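Local atomic coordinates of Tv2483 (PDB entry 6DET), a protein that binds L-arginine with high selectivity and probably serves as the solute-binding lipoprotein of an ABC transporter for amino acid uptake. Residues 46-51 / 253-258; 117-122 / 217-222; 121-126 / 211-216. All blocks are in the same frame, centred on the assembly; numbering follows the deposited sequence.

Contact 1: residues 46-51 / 253-258; sequences VPILSF and KWFGSN. With ARG (arginine), chain B.
Ile-48 fills the angle between Trp-254 and Phe-255 at the end of helix 246-255. From CB the chain splits. CG1 turns beside the backbone N (chi1 -44°), which leaves CG2 anti to that N and facing the helix end. This second branch makes the closest approaches. Ile-48 CG2 lies 3.5 Å from Phe-255 CE1 and 3.8 Å from Trp-254 CB. The other branch runs through CG1 to CD1, which only grazes the same phenyl ring, 4.2 Å from Phe-255 CE1. The carbonyl of Ile-48 takes part too: its O sits over one face of the indole, toward the rim, while the aliphatic CE of Lys-253 lies on the opposite face.

Leu-49 sends CD2 to the edge of the Phe-255 ring, 4.0 Å from CZ. Phe-51 comes to Trp-254 from the opposite direction, and Phe-51 CE1 is 3.7 Å from Trp-254 CZ3. The ring planes stand nearly perpendicular (89°), with Trp-254 CZ3 at the edge of the Phe-51 ring, near its plane. No hydrogen bond crosses between the segments; the side-chain contacts are apolar. The indole NE1 is bonded to Asp-64, which also forms a salt bridge with Lys-253.

Val-46, at the other end of the loop, belongs to the ligand pocket. Val-46 CG2 is 3.6 Å from NH2 of the bound arginine. The loop 46-51 thus lies between the ligand and the C-terminal end of helix 246-255, with helix 61-73 and helix 194-197 also packed against it; Phe-255 meets Tyr-61 edge-to-face.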
loop_
_atom_site.group_PDB
_atom_site.type_symbol
_atom_site.label_atom_id
_atom_site.label_comp_id
_atom_site.label_asym_id
_atom_site.label_seq_id
_atom_site.Cartn_x
_atom_site.Cartn_y
_atom_site.Cartn_z
ATOM N N VAL A 46 -8.035 3.422 -1.248
ATOM C CA VAL A 46 -6.681 3.978 -1.092
ATOM C C VAL A 46 -6.465 5.028 -2.176
ATOM O O VAL A 46 -6.434 4.667 -3.356
ATOM C CB VAL A 46 -5.600 2.888 -1.180
ATOM C CG1 VAL A 46 -4.219 3.485 -1.044
ATOM C CG2 VAL A 46 -5.802 1.835 -0.104
ATOM N N PRO A 47 -6.308 6.320 -1.852
ATOM C CA PRO A 47 -6.139 7.318 -2.924
ATOM C C PRO A 47 -4.962 7.005 -3.844
ATOM O O PRO A 47 -3.963 6.408 -3.433
ATOM C CB PRO A 47 -5.919 8.637 -2.158
ATOM C CG PRO A 47 -6.601 8.414 -0.803
ATOM C CD PRO A 47 -6.288 6.939 -0.512
ATOM N N ILE A 48 -5.110 7.406 -5.116
ATOM C CA ILE A 48 -4.134 7.174 -6.194
ATOM C C ILE A 48 -3.939 5.705 -6.584
ATOM O O ILE A 48 -3.928 5.382 -7.778
ATOM C CB ILE A 48 -2.780 7.823 -5.842
ATOM C CG1 ILE A 48 -3.002 9.230 -5.258
ATOM C CG2 ILE A 48 -1.919 7.888 -7.086
ATOM C CD1 ILE A 48 -1.707 10.055 -5.019
ATOM N N LEU A 49 -3.764 4.800 -5.613
ATOM C CA LEU A 49 -3.412 3.412 -5.931
ATOM C C LEU A 49 -4.623 2.555 -6.314
ATOM O O LEU A 49 -4.536 1.743 -7.244
ATOM C CB LEU A 49 -2.709 2.778 -4.734
ATOM C CG LEU A 49 -1.387 3.430 -4.254
ATOM C CD1 LEU A 49 -0.825 2.613 -3.089
ATOM C CD2 LEU A 49 -0.388 3.523 -5.396
ATOM N N SER A 50 -5.740 2.686 -5.596
ATOM C CA SER A 50 -6.904 1.829 -5.818
ATOM C C SER A 50 -8.082 2.408 -5.061
ATOM O O SER A 50 -8.244 2.120 -3.873
ATOM C CB SER A 50 -6.680 0.381 -5.358
ATOM O OG SER A 50 -6.255 0.325 -4.009
ATOM N N PHE A 51 -8.871 3.226 -5.752
ATOM C CA PHE A 51 -9.972 3.973 -5.146
ATOM C C PHE A 51 -11.140 3.994 -6.130
ATOM O O PHE A 51 -11.027 3.546 -7.274
ATOM C CB PHE A 51 -9.531 5.388 -4.765
ATOM C CG PHE A 51 -9.208 6.254 -5.947
ATOM C CD1 PHE A 51 -7.950 6.198 -6.538
ATOM C CD2 PHE A 51 -10.156 7.114 -6.482
ATOM C CE1 PHE A 51 -7.654 6.974 -7.651
ATOM C CE2 PHE A 51 -9.865 7.900 -7.582
ATOM C CZ PHE A 51 -8.599 7.832 -8.169
ATOM N N LYS A 253 0.985 9.643 -15.105
ATOM C CA LYS A 253 -0.456 9.893 -15.056
ATOM C C LYS A 253 -0.937 10.137 -13.634
ATOM O O LYS A 253 -1.696 11.086 -13.373
ATOM C CB LYS A 253 -1.194 8.702 -15.664
ATOM C CG LYS A 253 -2.722 8.723 -15.558
ATOM C CD LYS A 253 -3.274 7.324 -15.940
ATOM C CE LYS A 253 -4.769 7.167 -15.728
ATOM N NZ LYS A 253 -5.183 5.779 -16.087
ATOM N N TRP A 254 -0.538 9.274 -12.701
ATOM C CA TRP A 254 -1.125 9.287 -11.362
ATOM C C TRP A 254 -0.366 10.162 -10.363
ATOM O O TRP A 254 -0.981 10.678 -9.413
ATOM C CB TRP A 254 -1.205 7.860 -10.822
ATOM C CG TRP A 254 -2.254 7.047 -11.502
ATOM C CD1 TRP A 254 -2.061 6.037 -12.394
ATOM C CD2 TRP A 254 -3.673 7.202 -11.369
ATOM N NE1 TRP A 254 -3.275 5.541 -12.815
ATOM C CE2 TRP A 254 -4.280 6.245 -12.199
ATOM C CE3 TRP A 254 -4.484 8.055 -10.625
ATOM C CZ2 TRP A 254 -5.672 6.114 -12.297
ATOM C CZ3 TRP A 254 -5.860 7.927 -10.732
ATOM C CH2 TRP A 254 -6.432 6.970 -11.561
ATOM N N PHE A 255 0.947 10.338 -10.553
ATOM C CA PHE A 255 1.806 11.029 -9.607
ATOM C C PHE A 255 2.431 12.302 -10.161
ATOM O O PHE A 255 2.982 13.074 -9.382
ATOM C CB PHE A 255 2.958 10.106 -9.144
ATOM C CG PHE A 255 2.507 8.865 -8.402
ATOM C CD1 PHE A 255 1.960 8.954 -7.131
ATOM C CD2 PHE A 255 2.652 7.610 -8.985
ATOM C CE1 PHE A 255 1.522 7.806 -6.457
ATOM C CE2 PHE A 255 2.258 6.463 -8.309
ATOM C CZ PHE A 255 1.676 6.566 -7.045
ATOM N N GLY A 256 2.400 12.525 -11.470
ATOM C CA GLY A 256 3.025 13.687 -12.067
ATOM C C GLY A 256 4.488 13.487 -12.438
ATOM O O GLY A 256 5.074 14.365 -13.087
ATOM N N SER A 257 5.086 12.377 -12.027
ATOM C CA SER A 257 6.455 11.994 -12.396
ATOM C C SER A 257 6.581 10.483 -12.341
ATOM O O SER A 257 5.678 9.774 -11.869
ATOM C CB SER A 257 7.480 12.651 -11.466
ATOM O OG SER A 257 7.407 12.076 -10.173
ATOM N N ASN A 258 7.721 9.983 -12.832
ATOM C CA ASN A 258 7.985 8.544 -12.861
ATOM C C ASN A 258 8.618 8.133 -11.545
ATOM O O ASN A 258 9.814 8.387 -11.307
ATOM C CB ASN A 258 8.896 8.179 -14.029
ATOM C CG ASN A 258 9.300 6.738 -13.998
ATOM O OD1 ASN A 258 8.656 5.913 -13.335
ATOM N ND2 ASN A 258 10.367 6.419 -14.709
HETATM N N ARG B . 1.172 0.082 3.373
HETATM C CA ARG B . 0.005 -0.423 4.142
HETATM C C ARG B . 0.200 -1.905 4.440
HETATM O O ARG B . 0.999 -2.552 3.736
HETATM C CB ARG B . -1.295 -0.222 3.364
HETATM C CG ARG B . -1.692 1.237 3.164
HETATM C CD ARG B . -2.945 1.424 2.314
HETATM N NE ARG B . -4.102 0.863 2.985
HETATM C CZ ARG B . -4.726 -0.253 2.623
HETATM N NH1 ARG B . -5.752 -0.669 3.369
HETATM N NH2 ARG B . -4.331 -0.953 1.559
HETATM O OXT ARG B . -0.445 -2.441 5.352
#

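Contact 2: residues 117-122 / 217-222; sequences TPYLQN and EYYTFA
Segments 117-122 and 217-222 run antiparallel, with Asn-122 and Glu-217 as a hydrogen-bonded pair and Gln-121 and Tyr-218 as a non-hydrogen-bonded pair. Leu-120 O accepts from Tyr-219 N, and Tyr-119 N donates to Tyr-219 O.

The side chain of Asn-122 does two things. Its CB lies over one face of the Tyr-219 ring, 3.9 Å from the centroid, as a CH-pi contact. Its ND2 donates to Glu-217 OE2 at 2.9 Å. The acceptor lies in the amide plane, but the carboxylate is met from above its own plane. CG anti to the backbone N (chi1 178°) brings the amide alongside the glutamate. Glu-217 OE2 is also bonded to Ser-104, and OE1 forms a salt bridge with Lys-124. Several partners therefore fix this buried carboxylate.

Tyr-119 and Phe-221 form an offset stack, centroids 4.2 Å apart and planes at 30°. Phe-221 CZ sits over the centre of the tyrosine ring. The hydroxyl of Tyr-119 is bonded to Asp-62 and receives a bond from a water, which also donates to Thr-220 O. Leu-120 CD1 meets the edge of the Tyr-219 ring, 3.9 Å from CD2. Beside Tyr-218, Pro-118 packs CB to CB at 3.6 Å.

Leu-120, Asn-122, Glu-217 and Tyr-219 share one face of the sheet, and Tyr-219 is part of the arginine pocket, its OH bonded to Asp-193. Paired strands like these link the two lobes in family 3 solute-binding proteins, where the ligand sits in the cleft between them.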
loop_
_atom_site.group_PDB
_atom_site.type_symbol
_atom_site.label_atom_id
_atom_site.label_comp_id
_atom_site.label_asym_id
_atom_site.label_seq_id
_atom_site.Cartn_x
_atom_site.Cartn_y
_atom_site.Cartn_z
ATOM N N THR A 117 9.308 -8.174 -6.781
ATOM C CA THR A 117 10.305 -7.135 -6.753
ATOM C C THR A 117 9.605 -5.786 -6.512
ATOM O O THR A 117 8.570 -5.511 -7.131
ATOM C CB THR A 117 11.111 -7.129 -8.043
ATOM O OG1 THR A 117 12.173 -6.166 -7.915
ATOM C CG2 THR A 117 10.228 -6.809 -9.211
ATOM N N PRO A 118 10.102 -4.974 -5.591
ATOM C CA PRO A 118 9.397 -3.728 -5.236
ATOM C C PRO A 118 9.198 -2.784 -6.410
ATOM O O PRO A 118 10.035 -2.674 -7.305
ATOM C CB PRO A 118 10.315 -3.107 -4.184
ATOM C CG PRO A 118 10.958 -4.269 -3.533
ATOM C CD PRO A 118 11.115 -5.334 -4.587
ATOM N N TYR A 119 8.068 -2.057 -6.381
ATOM C CA TYR A 119 7.713 -1.210 -7.505
ATOM C C TYR A 119 7.608 0.270 -7.136
ATOM O O TYR A 119 7.649 1.112 -8.046
ATOM C CB TYR A 119 6.401 -1.721 -8.161
ATOM C CG TYR A 119 5.113 -1.460 -7.354
ATOM C CD1 TYR A 119 4.837 -2.186 -6.178
ATOM C CD2 TYR A 119 4.158 -0.571 -7.816
ATOM C CE1 TYR A 119 3.650 -1.959 -5.444
ATOM C CE2 TYR A 119 2.964 -0.334 -7.082
ATOM C CZ TYR A 119 2.735 -1.032 -5.911
ATOM O OH TYR A 119 1.564 -0.804 -5.198
ATOM N N LEU A 120 7.524 0.607 -5.845
ATOM C CA LEU A 120 7.527 1.994 -5.370
ATOM C C LEU A 120 8.264 2.071 -4.046
ATOM O O LEU A 120 8.283 1.095 -3.293
ATOM C CB LEU A 120 6.110 2.551 -5.137
ATOM C CG LEU A 120 5.207 2.816 -6.346
ATOM C CD1 LEU A 120 3.776 3.142 -5.920
ATOM C CD2 LEU A 120 5.834 3.951 -7.182
ATOM N N GLN A 121 8.874 3.244 -3.768
ATOM C CA GLN A 121 9.315 3.589 -2.425
ATOM C C GLN A 121 8.182 4.274 -1.688
ATOM O O GLN A 121 7.319 4.914 -2.293
ATOM C CB GLN A 121 10.516 4.538 -2.437
ATOM C CG GLN A 121 11.803 3.875 -2.724
ATOM C CD GLN A 121 12.909 4.887 -2.633
ATOM O OE1 GLN A 121 13.000 5.762 -3.481
ATOM N NE2 GLN A 121 13.679 4.835 -1.559
ATOM N N ASN A 122 8.182 4.123 -0.374
ATOM C CA ASN A 122 7.203 4.798 0.459
ATOM C C ASN A 122 7.857 5.159 1.779
ATOM O O ASN A 122 8.941 4.673 2.125
ATOM C CB ASN A 122 5.977 3.916 0.688
ATOM C CG ASN A 122 4.968 4.574 1.590
ATOM O OD1 ASN A 122 4.423 5.641 1.251
ATOM N ND2 ASN A 122 4.717 3.956 2.748
ATOM N N GLU A 217 10.424 2.643 3.257
ATOM C CA GLU A 217 9.830 1.358 2.901
ATOM C C GLU A 217 9.841 1.185 1.397
ATOM O O GLU A 217 10.057 2.135 0.631
ATOM C CB GLU A 217 8.340 1.233 3.337
ATOM C CG GLU A 217 8.016 1.597 4.721
ATOM C CD GLU A 217 6.505 1.593 5.033
ATOM O OE1 GLU A 217 6.194 1.747 6.233
ATOM O OE2 GLU A 217 5.634 1.541 4.130
ATOM N N TYR A 218 9.504 -0.036 0.992
ATOM C CA TYR A 218 9.148 -0.380 -0.368
ATOM C C TYR A 218 7.760 -0.992 -0.392
ATOM O O TYR A 218 7.361 -1.677 0.557
ATOM C CB TYR A 218 10.100 -1.396 -0.973
ATOM C CG TYR A 218 11.534 -0.973 -0.814
ATOM C CD1 TYR A 218 12.085 -0.017 -1.654
ATOM C CD2 TYR A 218 12.330 -1.518 0.185
ATOM C CE1 TYR A 218 13.398 0.382 -1.499
ATOM C CE2 TYR A 218 13.643 -1.129 0.341
ATOM C CZ TYR A 218 14.174 -0.178 -0.501
ATOM O OH TYR A 218 15.486 0.214 -0.345
ATOM N N TYR A 219 7.039 -0.709 -1.464
ATOM C CA TYR A 219 5.770 -1.348 -1.767
ATOM C C TYR A 219 6.047 -2.541 -2.676
ATOM O O TYR A 219 6.962 -2.502 -3.504
ATOM C CB TYR A 219 4.831 -0.403 -2.507
ATOM C CG TYR A 219 4.071 0.635 -1.664
ATOM C CD1 TYR A 219 4.020 0.556 -0.288
ATOM C CD2 TYR A 219 3.355 1.615 -2.306
ATOM C CE1 TYR A 219 3.230 1.499 0.459
ATOM C CE2 TYR A 219 2.594 2.552 -1.604
ATOM C CZ TYR A 219 2.543 2.478 -0.232
ATOM O OH TYR A 219 1.733 3.375 0.444
ATOM N N THR A 220 5.208 -3.557 -2.551
ATOM C CA THR A 220 5.292 -4.769 -3.359
ATOM C C THR A 220 3.879 -5.250 -3.656
ATOM O O THR A 220 2.877 -4.617 -3.265
ATOM C CB THR A 220 6.126 -5.838 -2.627
ATOM O OG1 THR A 220 6.312 -7.001 -3.451
ATOM C CG2 THR A 220 5.463 -6.260 -1.342
ATOM N N PHE A 221 3.788 -6.386 -4.357
ATOM C CA PHE A 221 2.553 -7.143 -4.478
ATOM C C PHE A 221 2.798 -8.490 -3.808
ATOM O O PHE A 221 3.831 -9.125 -4.063
ATOM C CB PHE A 221 2.144 -7.319 -5.932
ATOM C CG PHE A 221 2.027 -6.048 -6.683
ATOM C CD1 PHE A 221 1.257 -4.985 -6.180
ATOM C CD2 PHE A 221 2.688 -5.877 -7.882
ATOM C CE1 PHE A 221 1.183 -3.812 -6.895
ATOM C CE2 PHE A 221 2.597 -4.700 -8.584
ATOM C CZ PHE A 221 1.844 -3.672 -8.086
ATOM N N ALA A 222 1.893 -8.886 -2.910
ATOM C CA ALA A 222 2.086 -10.045 -2.033
ATOM C C ALA A 222 1.344 -11.272 -2.568
ATOM O O ALA A 222 0.168 -11.178 -2.941
ATOM C CB ALA A 222 1.591 -9.736 -0.616
HETATM O O HOH W 1 0.746 -2.884 -3.578
HETATM O O HOH W 2 12.570 3.399 0.824
#

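Contact 3: residues 121-126 / 211-216; sequences QNAKIV and NEAIST
Lys-124 meets Ser-215 and Ile-214 where strand 120-129 runs antiparallel to the start of strand 215-223, part of the mixed sheet of this family 3 solute-binding protein. The pairing is loose here. Lys-124 N donates to Ser-215 OG at 3.1 Å (153°) and only weakly to Ser-215 O. Thus a side-chain hydroxyl takes much of the role of a strand carbonyl. Ser-215 OG lies between its own N and carbonyl carbon (chi1 85°), which turns it to the lysine; it also bonds Glu-217 OE1. Ser-215 N is buried without a partner in the model. Lys-124 O accepts from Ile-214 N at 3.0 Å.

The lysine chain runs past the serine, bends at its last torsion (chi4 35°) and brings NZ to Glu-217 and Asp-193. These two carboxylates probably balance its charge beside the bound arginine.

Water bridges both ends. One accepts from Gln-121 NE2 and is bonded to Thr-216 OG1. Another accepts from Val-126 N and donates to Glu-212 O.

Ala-213 CB packs against the carbonyl of Lys-124, 3.5 Å from Lys-124 O. An apolar contact lies farther along, where Val-126 CG2 meets Ile-214 CG2 at 4.0 Å.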
loop_
_atom_site.group_PDB
_atom_site.type_symbol
_atom_site.label_atom_id
_atom_site.label_comp_id
_atom_site.label_asym_id
_atom_site.label_seq_id
_atom_site.Cartn_x
_atom_site.Cartn_y
_atom_site.Cartn_z
ATOM N N GLN A 121 8.874 3.244 -3.768
ATOM C CA GLN A 121 9.315 3.589 -2.425
ATOM C C GLN A 121 8.182 4.274 -1.688
ATOM O O GLN A 121 7.319 4.914 -2.293
ATOM C CB GLN A 121 10.516 4.538 -2.437
ATOM C CG GLN A 121 11.803 3.875 -2.724
ATOM C CD GLN A 121 12.909 4.887 -2.633
ATOM O OE1 GLN A 121 13.000 5.762 -3.481
ATOM N NE2 GLN A 121 13.679 4.835 -1.559
ATOM N N ASN A 122 8.182 4.123 -0.374
ATOM C CA ASN A 122 7.203 4.798 0.459
ATOM C C ASN A 122 7.857 5.159 1.779
ATOM O O ASN A 122 8.941 4.673 2.125
ATOM C CB ASN A 122 5.977 3.916 0.688
ATOM C CG ASN A 122 4.968 4.574 1.590
ATOM O OD1 ASN A 122 4.423 5.641 1.251
ATOM N ND2 ASN A 122 4.717 3.956 2.748
ATOM N N ALA A 123 7.196 6.056 2.499
ATOM C CA ALA A 123 7.584 6.395 3.847
ATOM C C ALA A 123 6.300 6.589 4.636
ATOM O O ALA A 123 5.317 7.090 4.094
ATOM C CB ALA A 123 8.401 7.671 3.894
ATOM N N LYS A 124 6.311 6.160 5.890
ATOM C CA LYS A 124 5.240 6.494 6.814
ATOM C C LYS A 124 5.555 7.859 7.408
ATOM O O LYS A 124 6.670 8.102 7.859
ATOM C CB LYS A 124 5.133 5.448 7.902
ATOM C CG LYS A 124 4.333 4.216 7.390
ATOM C CD LYS A 124 4.258 3.102 8.391
ATOM C CE LYS A 124 3.425 1.936 7.863
ATOM N NZ LYS A 124 3.568 1.712 6.394
ATOM N N ILE A 125 4.548 8.727 7.432
ATOM C CA ILE A 125 4.666 10.087 7.920
ATOM C C ILE A 125 3.562 10.325 8.946
ATOM O O ILE A 125 2.533 9.644 8.957
ATOM C CB ILE A 125 4.579 11.096 6.765
ATOM C CG1 ILE A 125 3.264 10.927 6.005
ATOM C CG2 ILE A 125 5.746 10.882 5.808
ATOM C CD1 ILE A 125 2.997 11.964 4.963
ATOM N N VAL A 126 3.788 11.315 9.806
ATOM C CA VAL A 126 2.850 11.670 10.868
ATOM C C VAL A 126 2.217 13.006 10.519
ATOM O O VAL A 126 2.924 13.985 10.231
ATOM C CB VAL A 126 3.534 11.724 12.237
ATOM C CG1 VAL A 126 2.524 12.168 13.298
ATOM C CG2 VAL A 126 4.094 10.357 12.580
ATOM N N ASN A 211 8.261 16.819 10.097
ATOM C CA ASN A 211 9.380 16.729 9.161
ATOM C C ASN A 211 9.967 15.321 9.116
ATOM O O ASN A 211 10.174 14.752 8.033
ATOM C CB ASN A 211 10.450 17.749 9.552
ATOM C CG ASN A 211 11.401 18.056 8.420
ATOM O OD1 ASN A 211 11.112 18.889 7.564
ATOM N ND2 ASN A 211 12.546 17.387 8.409
ATOM N N GLU A 212 10.232 14.730 10.279
ATOM C CA GLU A 212 10.879 13.423 10.328
ATOM C C GLU A 212 9.855 12.329 10.023
ATOM O O GLU A 212 8.838 12.214 10.713
ATOM C CB GLU A 212 11.523 13.199 11.692
ATOM C CG GLU A 212 12.421 11.990 11.761
ATOM C CD GLU A 212 13.302 11.993 12.987
ATOM O OE1 GLU A 212 12.908 12.607 13.998
ATOM O OE2 GLU A 212 14.391 11.386 12.937
ATOM N N ALA A 213 10.112 11.552 8.976
ATOM C CA ALA A 213 9.320 10.365 8.711
ATOM C C ALA A 213 9.682 9.294 9.730
ATOM O O ALA A 213 10.781 9.298 10.295
ATOM C CB ALA A 213 9.582 9.864 7.294
ATOM N N ILE A 214 8.760 8.344 9.948
ATOM C CA ILE A 214 9.018 7.277 10.916
ATOM C C ILE A 214 9.438 5.967 10.266
ATOM O O ILE A 214 9.807 5.027 10.988
ATOM C CB ILE A 214 7.805 7.027 11.838
ATOM C CG1 ILE A 214 6.560 6.657 11.039
ATOM C CG2 ILE A 214 7.538 8.268 12.682
ATOM C CD1 ILE A 214 5.362 6.257 11.943
ATOM N N SER A 215 9.393 5.867 8.942
ATOM C CA SER A 215 9.832 4.662 8.275
ATOM C C SER A 215 10.225 5.011 6.852
ATOM O O SER A 215 9.730 5.975 6.269
ATOM C CB SER A 215 8.734 3.604 8.248
ATOM O OG SER A 215 7.903 3.861 7.137
ATOM N N THR A 216 11.091 4.184 6.283
ATOM C CA THR A 216 11.345 4.212 4.855
ATOM C C THR A 216 11.163 2.789 4.354
ATOM O O THR A 216 11.636 1.843 4.994
ATOM C CB THR A 216 12.742 4.770 4.534
ATOM O OG1 THR A 216 13.009 4.598 3.147
ATOM C CG2 THR A 216 13.793 4.071 5.327
HETATM O O HOH W 2 12.570 3.399 0.824
HETATM O O HOH W 3 6.459 12.433 9.608
#

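How the contacts relate
Contacts 2 and 3 both use strands 120-129 and 215-223 and share Gln-121 and Asn-122; contact 3 carries the pairing on into the loop before strand 215-223. Their centres are 14 Å apart. Along the chain, loop 46-51 comes first, then strand 120-129, strand 215-223 and finally segment 253-258, so contact 1 encloses the other two in sequence. Contact 1 touches contact 2 through Leu-49 CD1 and Tyr-219 CE2, 3.7 Å apart, and its centre is 14 Å from that of contact 2. Contacts 1 and 3 do not touch; their nearest atoms are about 7 Å apart. Val-46, Tyr-219 and Lys-124, one from each contact, all approach the bound arginine, so residues distant in sequence gather round one ligand.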